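Local coordinates for molybdenum cofactor biosynthesis protein (Pyrococcus furiosus, PDB 1XI8) that probably acts as a molybdopterin molybdotransferase of the MoeA family in the biosynthesis of the molybdenum cofactor, at residues A337-D342 and E396-T401. Sequence-based numbering, arbitrary orientation.
Sequences AVLEDD and EEVWVT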
loop_
_atom_site.group_PDB
_atom_site.type_symbol
_atom_site.label_atom_id
_atom_site.label_comp_id
_atom_site.label_asym_id
_atom_site.label_seq_id
_atom_site.Cartn_x
_atom_site.Cartn_y
_atom_site.Cartn_z
ATOM N N ALA A 337 -17.350 -3.396 -7.378
ATOM C CA ALA A 337 -17.029 -3.095 -8.759
ATOM C C ALA A 337 -18.074 -3.681 -9.686
ATOM O O ALA A 337 -18.579 -4.767 -9.440
ATOM C CB ALA A 337 -15.626 -3.609 -9.130
ATOM N N VAL A 338 -18.391 -2.936 -10.743
ATOM C CA VAL A 338 -19.227 -3.405 -11.835
ATOM C C VAL A 338 -18.320 -4.084 -12.856
ATOM O O VAL A 338 -17.320 -3.512 -13.273
ATOM C CB VAL A 338 -19.994 -2.234 -12.509
ATOM C CG1 VAL A 338 -20.650 -2.680 -13.815
ATOM C CG2 VAL A 338 -21.036 -1.636 -11.552
ATOM N N LEU A 339 -18.654 -5.304 -13.253
ATOM C CA LEU A 339 -17.836 -6.019 -14.225
ATOM C C LEU A 339 -17.951 -5.431 -15.624
ATOM O O LEU A 339 -19.051 -5.148 -16.097
ATOM C CB LEU A 339 -18.234 -7.486 -14.254
ATOM C CG LEU A 339 -17.874 -8.288 -13.010
ATOM C CD1 LEU A 339 -18.418 -9.686 -13.140
ATOM C CD2 LEU A 339 -16.372 -8.307 -12.852
ATOM N N GLU A 340 -16.812 -5.233 -16.284
ATOM C CA GLU A 340 -16.814 -4.773 -17.673
ATOM C C GLU A 340 -16.951 -5.972 -18.600
ATOM O O GLU A 340 -17.344 -5.820 -19.756
ATOM C CB GLU A 340 -15.555 -3.968 -18.014
ATOM C CG GLU A 340 -15.578 -2.492 -17.558
ATOM C CD GLU A 340 -14.225 -1.774 -17.734
ATOM O OE1 GLU A 340 -14.167 -0.535 -17.546
ATOM O OE2 GLU A 340 -13.213 -2.439 -18.051
ATOM N N ASP A 341 -16.642 -7.164 -18.091
ATOM C CA ASP A 341 -16.719 -8.392 -18.891
ATOM C C ASP A 341 -17.420 -9.558 -18.148
ATOM O O ASP A 341 -17.738 -9.452 -16.944
ATOM C CB ASP A 341 -15.309 -8.815 -19.335
ATOM C CG ASP A 341 -14.497 -7.655 -19.922
ATOM O OD1 ASP A 341 -14.926 -7.070 -20.954
ATOM O OD2 ASP A 341 -13.425 -7.331 -19.351
ATOM N N ASP A 342 -17.669 -10.656 -18.868
ATOM C CA ASP A 342 -18.200 -11.881 -18.264
ATOM C C ASP A 342 -17.079 -12.621 -17.523
ATOM O O ASP A 342 -15.920 -12.588 -17.939
ATOM C CB ASP A 342 -18.790 -12.825 -19.325
ATOM C CG ASP A 342 -20.155 -12.378 -19.841
ATOM O OD1 ASP A 342 -20.499 -12.759 -20.983
ATOM O OD2 ASP A 342 -20.892 -11.660 -19.128
ATOM N N GLU A 396 -22.799 -7.122 -13.874
ATOM C CA GLU A 396 -23.051 -7.350 -12.440
ATOM C C GLU A 396 -21.961 -6.794 -11.488
ATOM O O GLU A 396 -20.778 -6.698 -11.832
ATOM C CB GLU A 396 -23.523 -8.783 -12.065
ATOM C CG GLU A 396 -23.101 -9.956 -12.929
ATOM C CD GLU A 396 -23.502 -11.305 -12.287
ATOM O OE1 GLU A 396 -23.852 -11.311 -11.079
ATOM O OE2 GLU A 396 -23.468 -12.356 -12.975
ATOM N N GLU A 397 -22.405 -6.411 -10.295
ATOM C CA GLU A 397 -21.548 -5.799 -9.305
ATOM C C GLU A 397 -20.999 -6.877 -8.387
ATOM O O GLU A 397 -21.708 -7.820 -8.052
ATOM C CB GLU A 397 -22.341 -4.763 -8.523
ATOM C CG GLU A 397 -21.618 -4.151 -7.351
ATOM C CD GLU A 397 -22.392 -2.993 -6.777
ATOM O OE1 GLU A 397 -22.678 -2.049 -7.552
ATOM O OE2 GLU A 397 -22.725 -3.028 -5.560
ATOM N N VAL A 398 -19.738 -6.745 -7.990
ATOM C CA VAL A 398 -19.056 -7.782 -7.212
ATOM C C VAL A 398 -18.021 -7.202 -6.258
ATOM O O VAL A 398 -17.775 -5.998 -6.241
ATOM C CB VAL A 398 -18.300 -8.784 -8.125
ATOM C CG1 VAL A 398 -19.270 -9.645 -8.943
ATOM C CG2 VAL A 398 -17.314 -8.054 -9.022
ATOM N N TRP A 399 -17.411 -8.080 -5.474
ATOM C CA TRP A 399 -16.322 -7.708 -4.603
ATOM C C TRP A 399 -15.005 -8.068 -5.253
ATOM O O TRP A 399 -14.840 -9.169 -5.766
ATOM C CB TRP A 399 -16.414 -8.451 -3.278
ATOM C CG TRP A 399 -17.580 -8.079 -2.434
ATOM C CD1 TRP A 399 -18.628 -8.882 -2.093
ATOM C CD2 TRP A 399 -17.824 -6.812 -1.812
ATOM N NE1 TRP A 399 -19.513 -8.195 -1.299
ATOM C CE2 TRP A 399 -19.045 -6.923 -1.108
ATOM C CE3 TRP A 399 -17.133 -5.596 -1.782
ATOM C CZ2 TRP A 399 -19.592 -5.867 -0.385
ATOM C CZ3 TRP A 399 -17.672 -4.546 -1.065
ATOM C CH2 TRP A 399 -18.895 -4.690 -0.369
ATOM N N VAL A 400 -14.067 -7.134 -5.235
ATOM C CA VAL A 400 -12.706 -7.429 -5.636
ATOM C C VAL A 400 -11.783 -6.986 -4.508
ATOM O O VAL A 400 -12.060 -6.014 -3.805
ATOM C CB VAL A 400 -12.301 -6.771 -6.992
ATOM C CG1 VAL A 400 -13.234 -7.225 -8.113
ATOM C CG2 VAL A 400 -12.278 -5.258 -6.886
ATOM N N THR A 401 -10.690 -7.714 -4.329
ATOM C CA THR A 401 -9.749 -7.400 -3.273
ATOM C C THR A 401 -8.473 -6.785 -3.848
ATOM O O THR A 401 -7.820 -7.388 -4.692
ATOM C CB THR A 401 -9.458 -8.652 -2.424
ATOM O OG1 THR A 401 -10.670 -9.071 -1.785
ATOM C CG2 THR A 401 -8.381 -8.371 -1.359
#
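Ala337 and Val398 form an antiparallel hydrogen-bonded pair, as two reciprocal backbone bonds establish: Ala337 N donates to Val398 O at 2.9 Å, and Val398 N to Ala337 O at 2.7 Å. In both, the donor lies in the carbonyl plane. Ala337 O also receives a CA-H...O contact from Glu397 CA at 3.1 Å, and Ala337 CB lies 4.4 Å from Val400 CG2, a loose apolar contact. One step along the ladder, Val338 and Glu397 make the non-hydrogen-bonded pair, their side chains on the sheet face that Ala337 and Val398 do not use. Leu339 N then bonds to Glu396 O at 2.9 Å, nearly straight at 166° but with the donor tilted from the carbonyl plane. The Leu339 side chain leaves with CG beside its backbone N (chi1 -69°), which brings CD2 to 4.0 Å from Val398 CG2; the two side chains cross at about a right angle. With an alanine here the isobutyl group is gone, which would probably leave a gap beside Val398 CG2 and Tyr392. The N-to-C directions of the short segments 337-339 and 397-401 differ by 118°, well off the 180° of a straight antiparallel pair, so the strands splay strongly where they pair. In the MoeA C-terminal region, strand 334-339 runs between 361-364 and 397-402, and 397-402 pairs in turn with 381-386, whose Leu383 touches Val398, while Tyr392 of strand 391-392 packs on both Leu339 and Val398.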